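PDB 1YT8: thiosulfate sulfurtransferase from Pseudomonas aeruginosa, which probably transfers the sulfane sulfur of thiosulfate to cyanide, as a sulfurtransferase built from rhodanese-like domains. Local coordinates for residues A[190-195]-A[220-225]. Residues are numbered along the deposited sequence; the frame is centred on the assembly and turned at random.
Sequences IVNCAG and NGTIGW. With SO3 (sulfite ion), chain B.
Thr222 and Ile223, of helix 221-227, turn their backbone N-H groups onto two successive carbonyls of the loop that carries Cys193. Thr222 N reaches Cys193 O at 3.2 Å, and Ile223 N reaches Ala194 O at 3.1 Å in the straighter bond (163° at the hydrogen); both donors lie in the plane of the carbonyl they meet. Cys193 O is gripped a second time by Asn192 ND2, 3.1 Å away and above the carbonyl plane. With CG between its backbone N and carbonyl carbon (chi1 82°), Asn192 brings its amide back to this following carbonyl, whose oxygen lies nearly in the amide plane, and its ND2 also meets the CG2 methyl of Thr222 at 4.1 Å. The other branch of Thr222 rests against Ala194, its OG1 3.3 Å from Ala194 CA, while CG1 of Ile223 packs against Ala194 O. The CA of Gly221 touches Cys193 O at 3.3 Å in a CA-H...O contact. Carbonyls thus tied to the helix accompany amides directed at the bound group: Cys193 SG is covalently joined to the sulfite sulfur, and Ala194 N donates to sulfite O1 at 2.8 Å. As in other rhodanese-like domains, this is probably the active-site loop, an anion-binding cradle of backbone N-H groups, to which Gly195 N and Arg198 N also contribute. The loop links strand 188-192, which lies between strands 147-151 and 215-218 of the parallel sheet, to helix 197-208; Asn192 ND2 also bonds Asp151, and helix 501-512 packs against Ile223.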
loop_
_atom_site.group_PDB
_atom_site.type_symbol
_atom_site.label_atom_id
_atom_site.label_comp_id
_atom_site.label_asym_id
_atom_site.label_seq_id
_atom_site.Cartn_x
_atom_site.Cartn_y
_atom_site.Cartn_z
ATOM N N ILE A 190 -2.474 -7.571 24.348
ATOM C CA ILE A 190 -2.147 -6.196 24.001
ATOM C C ILE A 190 -1.715 -6.174 22.539
ATOM O O ILE A 190 -0.846 -6.947 22.138
ATOM C CB ILE A 190 -0.989 -5.684 24.883
ATOM C CG1 ILE A 190 -1.404 -5.736 26.357
ATOM C CG2 ILE A 190 -0.608 -4.264 24.480
ATOM C CD1 ILE A 190 -0.264 -5.489 27.331
ATOM N N VAL A 191 -2.330 -5.305 21.741
ATOM C CA VAL A 191 -1.992 -5.206 20.321
ATOM C C VAL A 191 -1.260 -3.894 20.045
ATOM O O VAL A 191 -1.679 -2.834 20.515
ATOM C CB VAL A 191 -3.265 -5.249 19.425
ATOM C CG1 VAL A 191 -2.861 -5.256 17.951
ATOM C CG2 VAL A 191 -4.115 -6.486 19.752
ATOM N N ASN A 192 -0.163 -3.962 19.290
ATOM C CA ASN A 192 0.583 -2.757 18.958
ATOM C C ASN A 192 0.902 -2.695 17.474
ATOM O O ASN A 192 0.778 -3.679 16.752
ATOM C CB ASN A 192 1.922 -2.691 19.718
ATOM C CG ASN A 192 3.024 -3.520 19.051
ATOM O OD1 ASN A 192 3.173 -4.714 19.314
ATOM N ND2 ASN A 192 3.793 -2.882 18.166
ATOM N N CYS A 193 1.291 -1.508 17.035
ATOM C CA CYS A 193 1.744 -1.286 15.676
ATOM C C CYS A 193 2.796 -0.209 15.906
ATOM O O CYS A 193 3.283 -0.078 17.036
ATOM C CB CYS A 193 0.606 -0.840 14.736
ATOM S SG CYS A 193 0.002 0.848 14.860
ATOM N N ALA A 194 3.167 0.543 14.877
ATOM C CA ALA A 194 4.158 1.599 15.035
ATOM C C ALA A 194 3.532 2.857 15.617
ATOM O O ALA A 194 4.125 3.537 16.456
ATOM C CB ALA A 194 4.810 1.906 13.694
ATOM N N GLY A 195 2.326 3.159 15.156
ATOM C CA GLY A 195 1.621 4.326 15.639
ATOM C C GLY A 195 0.379 3.916 16.400
ATOM O O GLY A 195 0.468 3.400 17.519
ATOM N N ASN A 220 -0.251 4.419 21.039
ATOM C CA ASN A 220 0.776 5.050 20.217
ATOM C C ASN A 220 1.972 4.172 19.816
ATOM O O ASN A 220 2.980 4.675 19.329
ATOM C CB ASN A 220 1.244 6.353 20.881
ATOM C CG ASN A 220 0.087 7.305 21.155
ATOM O OD1 ASN A 220 -0.943 7.259 20.472
ATOM N ND2 ASN A 220 0.251 8.177 22.145
ATOM N N GLY A 221 1.844 2.864 20.025
ATOM C CA GLY A 221 2.865 1.901 19.616
ATOM C C GLY A 221 4.347 2.107 19.882
ATOM O O GLY A 221 4.741 2.597 20.937
ATOM N N THR A 222 5.177 1.693 18.923
ATOM C CA THR A 222 6.625 1.818 19.066
ATOM C C THR A 222 7.046 3.281 19.168
ATOM O O THR A 222 8.044 3.599 19.815
ATOM C CB THR A 222 7.383 1.112 17.899
ATOM O OG1 THR A 222 7.017 1.689 16.643
ATOM C CG2 THR A 222 7.049 -0.367 17.876
ATOM N N ILE A 223 6.281 4.168 18.539
ATOM C CA ILE A 223 6.557 5.598 18.607
ATOM C C ILE A 223 6.384 6.027 20.063
ATOM O O ILE A 223 7.238 6.711 20.629
ATOM C CB ILE A 223 5.572 6.406 17.718
ATOM C CG1 ILE A 223 5.988 6.283 16.251
ATOM C CG2 ILE A 223 5.536 7.874 18.155
ATOM C CD1 ILE A 223 5.055 6.972 15.259
ATOM N N GLY A 224 5.274 5.605 20.661
ATOM C CA GLY A 224 4.996 5.948 22.044
ATOM C C GLY A 224 5.984 5.317 23.006
ATOM O O GLY A 224 6.289 5.887 24.054
ATOM N N TRP A 225 6.473 4.132 22.657
ATOM C CA TRP A 225 7.443 3.422 23.487
ATOM C C TRP A 225 8.733 4.245 23.540
ATOM O O TRP A 225 9.321 4.438 24.603
ATOM C CB TRP A 225 7.710 2.033 22.889
ATOM C CG TRP A 225 8.300 1.045 23.853
ATOM C CD1 TRP A 225 9.619 0.708 23.984
ATOM C CD2 TRP A 225 7.589 0.265 24.827
ATOM N NE1 TRP A 225 9.773 -0.234 24.979
ATOM C CE2 TRP A 225 8.543 -0.524 25.512
ATOM C CE3 TRP A 225 6.237 0.158 25.189
ATOM C CZ2 TRP A 225 8.188 -1.411 26.536
ATOM C CZ3 TRP A 225 5.883 -0.725 26.209
ATOM C CH2 TRP A 225 6.858 -1.498 26.870
HETATM S S SO3 B . 0.208 1.749 13.082
HETATM O O1 SO3 B . 1.565 1.256 12.746
HETATM O O2 SO3 B . 0.155 3.225 13.041
HETATM O O3 SO3 B . -0.839 1.153 12.210
#